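Local coordinates for protein beta-xylanase (Caldicellulosiruptor kristjanssonii, PDB 7NWN) that probably binds plant cell-wall polysaccharide as the calcium-bearing family 9 carbohydrate-binding module of a multimodular xylanase-glucuronoyl esterase, at residues V94-D99 and F164-N169; L113-N118 and L131-K136; I50-T55 and R177-N182; V43-P48 and K60-W65. All coordinates share one frame; numbering follows the deposited sequence. Where two conformers were deposited one is given.

Contact 1 (V94-D99 and F164-N169). With CA (calcium ion), chain S.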
# COMPACT_ATOMS: atom_id res chain seq x y z
N VAL A 94 -1.68 -4.33 -6.97
CA VAL A 94 -1.35 -3.07 -6.33
C VAL A 94 0.12 -3.13 -5.90
O VAL A 94 0.64 -4.20 -5.64
CB VAL A 94 -2.28 -2.73 -5.14
CG1 VAL A 94 -3.76 -2.71 -5.50
CG2 VAL A 94 -2.01 -3.58 -3.95
N GLU A 95 0.80 -1.98 -5.84
CA GLU A 95 2.20 -1.96 -5.41
C GLU A 95 2.33 -0.92 -4.30
O GLU A 95 1.64 0.11 -4.31
CB GLU A 95 3.06 -1.46 -6.57
CG GLU A 95 3.04 -2.40 -7.77
CD GLU A 95 3.98 -2.05 -8.90
OE1 GLU A 95 4.78 -1.09 -8.75
OE2 GLU A 95 3.91 -2.72 -9.94
N ILE A 96 3.19 -1.26 -3.33
CA ILE A 96 3.42 -0.44 -2.14
C ILE A 96 4.93 -0.21 -2.10
O ILE A 96 5.68 -1.15 -2.21
CB ILE A 96 2.89 -1.15 -0.86
CG1 ILE A 96 1.36 -1.30 -0.95
CG2 ILE A 96 3.26 -0.37 0.42
CD1 ILE A 96 0.85 -2.44 -0.09
N PHE A 97 5.31 1.05 -1.94
CA PHE A 97 6.70 1.47 -1.85
C PHE A 97 6.90 2.13 -0.48
O PHE A 97 6.04 2.90 -0.07
CB PHE A 97 6.94 2.54 -2.92
CG PHE A 97 6.59 2.18 -4.36
CD1 PHE A 97 5.27 2.16 -4.79
CD2 PHE A 97 7.60 1.90 -5.28
CE1 PHE A 97 4.96 1.91 -6.13
CE2 PHE A 97 7.31 1.66 -6.62
CZ PHE A 97 5.98 1.66 -7.04
N LEU A 98 8.03 1.83 0.18
CA LEU A 98 8.34 2.45 1.47
C LEU A 98 9.83 2.83 1.53
O LEU A 98 10.71 2.02 1.21
CB LEU A 98 8.00 1.47 2.59
CG LEU A 98 7.89 2.08 4.00
CD1 LEU A 98 6.70 3.02 4.11
CD2 LEU A 98 7.81 0.95 5.04
N ASP A 99 10.09 4.08 1.96
CA ASP A 99 11.44 4.55 2.29
C ASP A 99 11.42 4.74 3.81
O ASP A 99 10.96 5.78 4.29
CB ASP A 99 11.73 5.85 1.54
CG ASP A 99 13.00 6.66 1.93
OD1 ASP A 99 13.89 6.14 2.66
OD2 ASP A 99 13.04 7.83 1.51
N PHE A 164 6.56 7.07 1.08
CA PHE A 164 5.58 6.06 0.72
C PHE A 164 5.08 6.36 -0.69
O PHE A 164 4.82 7.52 -1.00
CB PHE A 164 4.44 6.13 1.75
CG PHE A 164 3.25 5.26 1.47
CD1 PHE A 164 3.28 3.91 1.82
CD2 PHE A 164 2.14 5.77 0.82
CE1 PHE A 164 2.20 3.10 1.52
CE2 PHE A 164 1.08 4.93 0.49
CZ PHE A 164 1.10 3.62 0.87
N GLU A 165 4.79 5.30 -1.46
CA GLU A 165 4.00 5.42 -2.68
C GLU A 165 3.02 4.23 -2.75
O GLU A 165 3.29 3.18 -2.18
CB GLU A 165 4.94 5.52 -3.91
CG GLU A 165 4.27 5.51 -5.30
CD GLU A 165 3.27 6.62 -5.63
OE1 GLU A 165 2.47 7.04 -4.74
OE2 GLU A 165 3.26 7.08 -6.80
N PHE A 166 1.90 4.44 -3.46
CA PHE A 166 0.87 3.47 -3.78
C PHE A 166 0.61 3.53 -5.30
O PHE A 166 0.43 4.61 -5.86
CB PHE A 166 -0.40 3.79 -2.98
CG PHE A 166 -1.52 2.82 -3.23
CD1 PHE A 166 -1.53 1.55 -2.65
CD2 PHE A 166 -2.54 3.16 -4.12
CE1 PHE A 166 -2.56 0.66 -2.94
CE2 PHE A 166 -3.56 2.26 -4.41
CZ PHE A 166 -3.55 1.01 -3.82
N GLN A 167 0.54 2.36 -5.94
CA GLN A 167 0.23 2.24 -7.36
C GLN A 167 -0.75 1.07 -7.61
O GLN A 167 -0.64 0.01 -7.00
CB GLN A 167 1.52 1.93 -8.13
CG GLN A 167 1.33 2.04 -9.65
CD GLN A 167 2.68 1.90 -10.32
OE1 GLN A 167 3.60 2.71 -10.12
NE2 GLN A 167 2.81 0.85 -11.10
N VAL A 168 -1.66 1.28 -8.57
CA VAL A 168 -2.47 0.19 -9.10
C VAL A 168 -2.02 -0.03 -10.53
O VAL A 168 -1.97 0.92 -11.30
CB VAL A 168 -3.94 0.61 -9.07
CG1 VAL A 168 -4.87 -0.38 -9.81
CG2 VAL A 168 -4.41 0.88 -7.64
N ASN A 169 -1.79 -1.28 -10.89
CA ASN A 169 -1.63 -1.71 -12.28
C ASN A 169 -2.98 -2.26 -12.77
O ASN A 169 -3.54 -3.18 -12.15
CB ASN A 169 -0.62 -2.83 -12.33
CG ASN A 169 0.73 -2.35 -11.79
OD1 ASN A 169 1.18 -1.25 -12.13
ND2 ASN A 169 1.40 -3.19 -11.01
CA CA S . 15.47 4.70 2.43
O HOH W 1 15.85 6.00 0.32
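Glu165 and Gln167 meet the Phe97 ring at its edge: Glu165 O and Gln167 CB both lie near the ring plane, and Phe97 CD1 comes to 3.5 Å from Glu165 CB. Phe97 CG is anti to the carbonyl carbon (chi1 -55°), which lays the ring alongside the Glu165 stem. On the other surface of the sheet, Leu98 CD1 lies at the edge of Phe164 and Ile96 CG1 at that of Phe166, while Ile96 CG2 approaches Phe164 CE1 obliquely at 3.8 Å.

The flat polar groups on the Phe97 side bond one another. Asn169 ND2 donates to Glu95 OE2 over 2.8 Å, almost straight at 172° and within its own amide plane, but from above the carboxylate. With ND2 given to Glu95, and OD1 taking Gln167 NE2 (2.9 Å) and Arg177, the Asn169 amide is held at both ends. Arg116 forms a salt bridge with Glu95 OE2 and His114 bonds OE1, so both carboxylate oxygens are held.

Beneath them, the antiparallel backbones pair through Glu95 with Gln167 and Phe97 with Glu165. At the strand end Asp99 OD1 binds a calcium ion at 2.1 Å, which Asp103, Asp111, Asp112 and a water also bind.

Strand 93-99 thus runs between strands 112-118 and 161-171, its Val94, Ile96 and Leu98 side chains packed on strand 69-77 of the opposing sheet, with strand 143-151 also touching Val94 and Ile96.

Contact 2 (L113-N118 and L131-K136)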
# COMPACT_ATOMS: atom_id res chain seq x y z
N LEU A 113 11.72 -0.34 0.12
CA LEU A 113 10.88 -1.51 -0.13
C LEU A 113 9.97 -1.21 -1.32
O LEU A 113 9.44 -0.10 -1.45
CB LEU A 113 10.04 -1.84 1.11
CG LEU A 113 10.80 -2.02 2.44
CD1 LEU A 113 9.81 -2.30 3.57
CD2 LEU A 113 11.86 -3.12 2.38
N HIS A 114 9.78 -2.26 -2.14
CA HIS A 114 8.80 -2.20 -3.22
C HIS A 114 8.16 -3.58 -3.39
O HIS A 114 8.81 -4.53 -3.84
CB HIS A 114 9.47 -1.66 -4.50
CG HIS A 114 8.55 -1.55 -5.67
ND1 HIS A 114 9.02 -1.50 -6.97
CD2 HIS A 114 7.21 -1.51 -5.75
CE1 HIS A 114 8.01 -1.41 -7.79
NE2 HIS A 114 6.89 -1.43 -7.08
N TYR A 115 6.89 -3.65 -2.96
CA TYR A 115 6.15 -4.91 -2.92
C TYR A 115 4.95 -4.78 -3.87
O TYR A 115 4.54 -3.66 -4.17
CB TYR A 115 5.62 -5.14 -1.51
CG TYR A 115 6.69 -5.43 -0.48
CD1 TYR A 115 7.63 -6.43 -0.66
CD2 TYR A 115 6.72 -4.72 0.72
CE1 TYR A 115 8.61 -6.68 0.31
CE2 TYR A 115 7.65 -5.01 1.71
CZ TYR A 115 8.63 -5.96 1.49
OH TYR A 115 9.55 -6.23 2.48
N ARG A 116 4.43 -5.93 -4.29
CA ARG A 116 3.29 -5.99 -5.23
C ARG A 116 2.45 -7.21 -4.83
O ARG A 116 3.03 -8.21 -4.40
CB ARG A 116 3.81 -6.20 -6.68
CG ARG A 116 2.74 -6.21 -7.79
CD ARG A 116 3.33 -6.51 -9.20
NE ARG A 116 4.25 -5.43 -9.61
CZ ARG A 116 5.59 -5.46 -9.49
NH1 ARG A 116 6.21 -6.55 -9.05
NH2 ARG A 116 6.29 -4.39 -9.80
N VAL A 117 1.11 -7.10 -4.96
CA VAL A 117 0.25 -8.25 -4.75
C VAL A 117 -0.89 -8.12 -5.76
O VAL A 117 -1.40 -7.01 -5.98
CB VAL A 117 -0.28 -8.34 -3.29
CG1 VAL A 117 -0.95 -7.06 -2.81
CG2 VAL A 117 -1.16 -9.56 -3.03
N ASN A 118 -1.19 -9.23 -6.46
CA ASN A 118 -2.29 -9.22 -7.41
C ASN A 118 -3.62 -9.60 -6.72
O ASN A 118 -3.63 -9.97 -5.55
CB ASN A 118 -1.95 -10.07 -8.63
CG ASN A 118 -2.07 -11.57 -8.44
OD1 ASN A 118 -2.56 -12.07 -7.43
ND2 ASN A 118 -1.64 -12.33 -9.45
N LEU A 131 9.60 -11.65 3.27
CA LEU A 131 9.17 -12.18 4.56
C LEU A 131 8.50 -11.12 5.44
O LEU A 131 7.82 -11.47 6.38
CB LEU A 131 10.34 -12.83 5.31
CG LEU A 131 10.63 -14.29 4.92
CD1 LEU A 131 10.90 -14.44 3.42
CD2 LEU A 131 11.82 -14.82 5.69
N ARG A 132 8.69 -9.84 5.12
CA ARG A 132 8.10 -8.75 5.89
C ARG A 132 6.66 -8.47 5.45
O ARG A 132 5.98 -7.72 6.13
CB ARG A 132 8.92 -7.47 5.68
CG ARG A 132 10.38 -7.69 6.13
CD ARG A 132 11.22 -6.47 5.76
NE ARG A 132 10.75 -5.27 6.41
CZ ARG A 132 11.38 -4.12 6.43
NH1 ARG A 132 12.56 -4.02 5.84
NH2 ARG A 132 10.88 -3.09 7.09
N PHE A 133 6.24 -9.07 4.31
CA PHE A 133 5.02 -8.67 3.60
C PHE A 133 3.98 -9.77 3.78
O PHE A 133 4.23 -10.96 3.48
CB PHE A 133 5.33 -8.43 2.12
CG PHE A 133 4.24 -7.85 1.24
CD1 PHE A 133 3.54 -6.73 1.64
CD2 PHE A 133 4.08 -8.31 -0.07
CE1 PHE A 133 2.61 -6.11 0.81
CE2 PHE A 133 3.15 -7.69 -0.92
CZ PHE A 133 2.40 -6.62 -0.47
N TYR A 134 2.83 -9.39 4.36
CA TYR A 134 1.81 -10.40 4.60
C TYR A 134 0.47 -9.84 4.11
O TYR A 134 0.10 -8.74 4.53
CB TYR A 134 1.72 -10.64 6.10
CG TYR A 134 0.68 -11.64 6.57
CD1 TYR A 134 0.33 -12.77 5.84
CD2 TYR A 134 0.06 -11.43 7.81
CE1 TYR A 134 -0.60 -13.66 6.34
CE2 TYR A 134 -0.87 -12.32 8.33
CZ TYR A 134 -1.21 -13.44 7.58
OH TYR A 134 -2.11 -14.31 8.11
N THR A 135 -0.24 -10.62 3.25
CA THR A 135 -1.38 -10.03 2.55
C THR A 135 -2.53 -11.04 2.51
O THR A 135 -2.29 -12.25 2.51
CB THR A 135 -1.03 -9.62 1.10
OG1 THR A 135 -0.68 -10.82 0.40
CG2 THR A 135 0.10 -8.62 1.01
N LYS A 136 -3.74 -10.50 2.36
CA LYS A 136 -4.93 -11.25 1.97
C LYS A 136 -5.68 -10.41 0.94
O LYS A 136 -5.59 -9.17 0.97
CB LYS A 136 -5.83 -11.42 3.20
CG LYS A 136 -5.22 -12.32 4.25
CD LYS A 136 -5.09 -13.75 3.83
CE LYS A 136 -4.52 -14.56 4.98
NZ LYS A 136 -4.03 -15.88 4.49
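Aromatic stacking between Tyr115 and Phe133 dominates. The ring planes are nearly parallel, 8° apart, and form an offset stack with centroids separated by 4.6 Å. The side chains slide past each other in opposite directions, and each beta carbon therefore covers the partner's ring: Tyr115 CB sits 3.6 Å from the Phe133 centroid and Phe133 CB 3.9 Å from the Tyr115 centroid, both CH-pi contacts over the face. Phe133 reaches in because its CG is anti to the backbone N (chi1 -173°). The second face of its ring carries Thr135 CG2.

Apolar contact continues where Val117 CG1 approaches Phe133 CZ at 4.1 Å. Two further van der Waals contacts set methyls against polar groups: Val117 CG2 meets Thr135 OG1 tip to tip at 3.7 Å, and Leu113 CD1 lies over the centre of one face of the Arg132 guanidinium, 3.7 Å from Arg132 CZ.

Polar bonding is directed elsewhere: no hydrogen bond joins the segments. Arg132 NH2 pairs with Glu100 and Ala151 O, Tyr115 OH bonds Asp129 O, and Thr135 OG1 bonds Asn121.

Strand axes 8.8 Å apart and inclined by 19°, linked by side chains alone, are what face-to-face packing of two sheets gives, here at one flank of the beta-sandwich core of the module.

Contact 3 (I50-T55 and R177-N182)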
# COMPACT_ATOMS: atom_id res chain seq x y z
N ILE A 50 -3.51 10.09 -10.03
CA ILE A 50 -2.55 10.19 -11.13
C ILE A 50 -2.74 8.97 -12.03
O ILE A 50 -2.26 7.88 -11.74
CB ILE A 50 -1.11 10.30 -10.58
CG1 ILE A 50 -0.96 11.51 -9.63
CG2 ILE A 50 -0.04 10.22 -11.67
CD1 ILE A 50 0.39 11.59 -8.91
N TYR A 51 -3.45 9.18 -13.13
CA TYR A 51 -3.73 8.14 -14.10
C TYR A 51 -2.76 8.29 -15.27
O TYR A 51 -2.61 9.39 -15.76
CB TYR A 51 -5.15 8.36 -14.61
CG TYR A 51 -6.20 7.96 -13.61
CD1 TYR A 51 -6.61 8.82 -12.60
CD2 TYR A 51 -6.81 6.72 -13.69
CE1 TYR A 51 -7.59 8.45 -11.68
CE2 TYR A 51 -7.78 6.33 -12.79
CZ TYR A 51 -8.16 7.19 -11.78
OH TYR A 51 -9.11 6.75 -10.92
N SER A 52 -2.15 7.19 -15.73
CA SER A 52 -1.34 7.15 -16.93
C SER A 52 -2.18 7.37 -18.19
O SER A 52 -1.62 7.81 -19.20
CB SER A 52 -0.58 5.85 -17.04
OG SER A 52 -1.47 4.77 -17.27
N ALA A 53 -3.48 7.03 -18.13
CA ALA A 53 -4.41 7.09 -19.27
C ALA A 53 -5.84 6.94 -18.75
O ALA A 53 -6.02 6.52 -17.62
CB ALA A 53 -4.14 6.00 -20.27
N THR A 54 -6.84 7.23 -19.59
CA THR A 54 -8.22 7.11 -19.14
C THR A 54 -8.56 5.63 -19.02
O THR A 54 -8.02 4.81 -19.77
CB THR A 54 -9.20 7.84 -20.08
OG1 THR A 54 -9.09 7.11 -21.30
CG2 THR A 54 -8.87 9.30 -20.32
N THR A 55 -9.43 5.31 -18.06
CA THR A 55 -9.77 3.94 -17.68
C THR A 55 -10.98 4.02 -16.75
O THR A 55 -11.16 5.03 -16.08
CB THR A 55 -8.61 3.25 -16.94
OG1 THR A 55 -9.07 1.94 -16.62
CG2 THR A 55 -8.17 3.97 -15.68
N ARG A 177 -0.87 -4.84 -19.06
CA ARG A 177 -1.23 -3.60 -18.38
C ARG A 177 -1.55 -2.51 -19.41
O ARG A 177 -0.79 -2.32 -20.34
CB ARG A 177 -0.11 -3.16 -17.43
CG ARG A 177 -0.42 -1.83 -16.74
CD ARG A 177 0.58 -1.59 -15.60
NE ARG A 177 1.71 -0.91 -16.22
CZ ARG A 177 2.86 -0.60 -15.61
NH1 ARG A 177 3.05 -0.91 -14.33
NH2 ARG A 177 3.81 -0.01 -16.30
N VAL A 178 -2.66 -1.80 -19.21
CA VAL A 178 -3.08 -0.72 -20.07
C VAL A 178 -3.09 0.60 -19.33
O VAL A 178 -3.27 1.62 -19.98
CB VAL A 178 -4.43 -0.98 -20.77
CG1 VAL A 178 -4.33 -2.26 -21.60
CG2 VAL A 178 -5.61 -1.09 -19.80
N ALA A 179 -2.98 0.58 -17.99
CA ALA A 179 -3.05 1.82 -17.22
C ALA A 179 -2.40 1.63 -15.85
O ALA A 179 -2.27 0.51 -15.38
CB ALA A 179 -4.47 2.31 -17.10
N THR A 180 -1.98 2.75 -15.25
CA THR A 180 -1.50 2.82 -13.89
C THR A 180 -2.22 3.94 -13.20
O THR A 180 -2.66 4.90 -13.84
CB THR A 180 0.02 3.02 -13.74
OG1 THR A 180 0.35 4.28 -14.33
CG2 THR A 180 0.84 1.88 -14.30
N ILE A 181 -2.39 3.74 -11.89
CA ILE A 181 -2.86 4.80 -11.00
C ILE A 181 -1.83 4.97 -9.89
O ILE A 181 -1.37 3.97 -9.33
CB ILE A 181 -4.24 4.47 -10.44
CG1 ILE A 181 -5.17 3.89 -11.51
CG2 ILE A 181 -4.84 5.72 -9.78
CD1 ILE A 181 -6.57 3.57 -11.01
N ASN A 182 -1.45 6.23 -9.62
CA ASN A 182 -0.47 6.53 -8.59
C ASN A 182 -1.02 7.55 -7.60
O ASN A 182 -1.89 8.35 -7.95
CB ASN A 182 0.85 7.02 -9.16
CG ASN A 182 1.63 5.87 -9.76
OD1 ASN A 182 1.29 5.44 -10.87
ND2 ASN A 182 2.58 5.35 -8.99
O HOH W 2 -0.19 6.54 -12.90
O HOH W 3 -1.60 3.71 -19.72
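Ile50 and Asn182 form an antiparallel hydrogen-bonded pair, Asn182 N to Ile50 O at 2.8 Å and Ile50 N to Asn182 O at 3.2 Å, followed by the non-hydrogen-bonded pair Tyr51 with Ile181. One step further, Ser52 N still donates to Thr180 O (3.0 Å, 168°), but the return bond is made by a side chain: Thr180 N donates to Ser52 OG at 2.9 Å. With chi1 at 68°, Ser52 OG lies between its own backbone N and carbonyl carbon, turned to take the place a backbone acceptor would otherwise fill. The same hydroxyl donates to a water, and this water donates to Val178 O.

This short pairing adds strand 50-51 to the edge of strand 177-182, at a margin of the larger sheet of the sandwich. On its other side strand 177-182 carries a classic beta bulge, with Val178 and Ala179 both facing Glu170. The chain of 50-55 leaves the pairing after Ser52, and Thr55 returns to set its CB 4.2 Å from Ala179 CB.

Tyr51 and Ile181 run side by side in one direction. Ile181 CG2 stands over the centre of the Tyr51 ring, 11° off its normal, and Ile181 CD1 touches Tyr51 CE2 at 3.5 Å. On the opposite surface a second water lies 2.7 Å from Thr180 OG1, within bonding distance of Ile50 O and Asn182 OD1 too, though it has too few protons to serve every acceptor around it; Asn182 ND2 turns instead to Glu165 and Gln167.

Contact 4 (V43-P48 and K60-W65). With EDO (1,2-ethanediol), chain K.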
# COMPACT_ATOMS: atom_id res chain seq x y z
N VAL A 43 -10.71 5.77 9.93
CA VAL A 43 -9.69 6.53 9.21
C VAL A 43 -10.21 6.79 7.79
O VAL A 43 -11.16 6.15 7.33
CB VAL A 43 -8.31 5.84 9.21
CG1 VAL A 43 -7.91 5.34 10.59
CG2 VAL A 43 -8.28 4.69 8.24
N GLU A 44 -9.56 7.72 7.11
CA GLU A 44 -10.06 8.26 5.85
C GLU A 44 -9.41 7.53 4.67
O GLU A 44 -8.23 7.14 4.71
CB GLU A 44 -9.78 9.77 5.91
CG GLU A 44 -9.62 10.45 4.57
CD GLU A 44 -8.88 11.78 4.61
OE1 GLU A 44 -7.73 11.86 4.06
OE2 GLU A 44 -9.45 12.75 5.19
N TRP A 45 -10.20 7.41 3.60
CA TRP A 45 -9.72 6.95 2.29
C TRP A 45 -8.76 7.97 1.67
O TRP A 45 -8.96 9.17 1.74
CB TRP A 45 -10.90 6.70 1.34
CG TRP A 45 -11.77 5.52 1.64
CD1 TRP A 45 -13.10 5.56 1.98
CD2 TRP A 45 -11.42 4.11 1.51
NE1 TRP A 45 -13.58 4.28 2.13
CE2 TRP A 45 -12.58 3.37 1.85
CE3 TRP A 45 -10.26 3.41 1.18
CZ2 TRP A 45 -12.60 1.97 1.84
CZ3 TRP A 45 -10.25 2.03 1.20
CH2 TRP A 45 -11.42 1.33 1.51
N ASN A 46 -7.67 7.50 1.08
CA ASN A 46 -6.82 8.29 0.22
C ASN A 46 -7.15 7.86 -1.19
O ASN A 46 -7.37 6.67 -1.40
CB ASN A 46 -5.35 7.99 0.52
CG ASN A 46 -5.04 8.24 1.99
OD1 ASN A 46 -5.02 9.38 2.45
ND2 ASN A 46 -4.86 7.17 2.74
N ILE A 47 -7.32 8.83 -2.09
CA ILE A 47 -7.77 8.59 -3.46
C ILE A 47 -6.60 8.91 -4.39
O ILE A 47 -6.24 10.08 -4.57
CB ILE A 47 -8.96 9.48 -3.84
CG1 ILE A 47 -10.10 9.50 -2.81
CG2 ILE A 47 -9.41 9.17 -5.27
CD1 ILE A 47 -10.92 8.24 -2.71
N PRO A 48 -5.93 7.91 -4.99
CA PRO A 48 -4.85 8.22 -5.92
C PRO A 48 -5.51 8.74 -7.20
O PRO A 48 -6.48 8.15 -7.67
CB PRO A 48 -4.16 6.86 -6.07
CG PRO A 48 -5.30 5.87 -5.89
CD PRO A 48 -6.19 6.47 -4.83
N LYS A 60 -8.93 3.23 -3.97
CA LYS A 60 -8.73 4.00 -2.77
C LYS A 60 -7.93 3.14 -1.80
O LYS A 60 -7.83 1.92 -1.97
CB LYS A 60 -10.10 4.42 -2.22
CG LYS A 60 -11.16 3.31 -2.19
CD LYS A 60 -12.53 3.78 -1.71
CE LYS A 60 -13.69 2.80 -1.84
NZ LYS A 60 -14.97 3.41 -1.39
N PHE A 61 -7.34 3.78 -0.80
CA PHE A 61 -6.63 2.99 0.20
C PHE A 61 -6.61 3.77 1.50
O PHE A 61 -6.72 5.00 1.49
CB PHE A 61 -5.23 2.62 -0.30
CG PHE A 61 -4.29 3.79 -0.37
CD1 PHE A 61 -4.22 4.59 -1.51
CD2 PHE A 61 -3.47 4.11 0.72
CE1 PHE A 61 -3.37 5.69 -1.56
CE2 PHE A 61 -2.61 5.20 0.68
CZ PHE A 61 -2.56 6.00 -0.46
N LYS A 62 -6.45 3.01 2.60
CA LYS A 62 -6.32 3.54 3.95
C LYS A 62 -5.01 3.01 4.52
O LYS A 62 -4.57 1.93 4.10
CB LYS A 62 -7.49 3.08 4.80
CG LYS A 62 -8.81 3.73 4.40
CD LYS A 62 -10.00 3.29 5.24
CE LYS A 62 -11.24 4.12 4.93
NZ LYS A 62 -12.33 3.80 5.85
N LEU A 63 -4.47 3.73 5.49
CA LEU A 63 -3.20 3.39 6.10
C LEU A 63 -3.43 3.38 7.59
O LEU A 63 -4.27 4.14 8.08
CB LEU A 63 -2.14 4.46 5.75
CG LEU A 63 -1.66 4.49 4.30
CD1 LEU A 63 -0.51 5.52 4.11
CD2 LEU A 63 -1.21 3.11 3.85
N MET A 64 -2.63 2.57 8.29
CA MET A 64 -2.68 2.52 9.75
C MET A 64 -1.30 2.02 10.19
O MET A 64 -0.63 1.35 9.40
CB MET A 64 -3.79 1.56 10.20
CG MET A 64 -4.24 1.72 11.65
SD MET A 64 -5.80 0.84 12.01
CE MET A 64 -6.94 1.71 10.98
N TRP A 65 -0.85 2.38 11.40
CA TRP A 65 0.41 1.84 11.89
C TRP A 65 0.28 1.35 13.32
O TRP A 65 -0.53 1.86 14.08
CB TRP A 65 1.52 2.91 11.83
CG TRP A 65 1.36 4.02 12.83
CD1 TRP A 65 0.50 5.08 12.77
CD2 TRP A 65 2.12 4.19 14.04
NE1 TRP A 65 0.68 5.92 13.84
CE2 TRP A 65 1.69 5.41 14.63
CE3 TRP A 65 3.14 3.45 14.67
CZ2 TRP A 65 2.22 5.87 15.85
CZ3 TRP A 65 3.71 3.94 15.84
CH2 TRP A 65 3.21 5.10 16.43
C1 EDO K . -6.06 12.09 0.49
O1 EDO K . -4.84 11.53 0.90
C2 EDO K . -6.32 11.76 -0.93
O2 EDO K . -7.65 11.38 -1.03
O HOH W 4 -5.75 6.55 5.58
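Trp45 is sandwiched between two lysines of the strand, Lys62 over one face of the indole and Lys60 over the other. Lys62 CE comes 3.4 Å from the centroid of the five-membered ring, only 10° off its normal, while Lys60 CD lies 3.6 Å from that of the six-membered ring. Both ammonium groups are placed for cation-pi interaction with the five-membered ring, Lys62 NZ being 17° off the normal; Lys60 has two deposited conformers, so its share holds for the one described. At the indole edge, near its plane, stands the backbone of Phe61.

Extended side chains bring the lysines here, and Lys62 NZ is further fixed by Trp40 O, with a weak bond to Val43 O. Val43 CG2 packs on Lys62 CD at 3.7 Å, and Val43 CG1 meets Met64 CE crosswise at 3.8 Å.

Behind this shell the backbones pair once, Asn46 with Phe61. Asn46 N reaches Phe61 O at 2.7 Å, nearly in line with the carbonyl bond, and Phe61 N returns to Asn46 O at 3.0 Å. Asn46 CB lies over one face of the Phe61 ring; Asn46 OD1 and Ile47 N hold an ethanediol, probably from the crystallisation liquor. One water links Glu44 O to Leu63 N.

The loop 43-48 thereby lies along strand 58-66, an outer strand of the four-stranded antiparallel sheet. Leu73 and Glu75 of neighbouring strand 69-77 touch Trp45, and strand 22-25 touches Asn46, Phe61 and Leu63.

Overall arrangement
Contact 1 lies about 5 Å from the chain centre and is touched by the other three. The centre of contact 2 is about 10 Å from that of contact 1; it shares the sheet of contact 1 through neighbouring strands 93-99 and 112-118 and joins that sheet to the opposing one. Contact 3, about 14 Å from contact 1 between centres, extends the larger sheet through strands 161-171 and 177-182. Contact 4 meets contact 1 through Phe61, whose ring stacks with Phe166 across the sandwich. Along the chain contact 4 closes first, its segments alternating with those of contact 3, whose ends span contact 1 and, within that, contact 2. This draws segments distant in sequence into one compact beta-sandwich module.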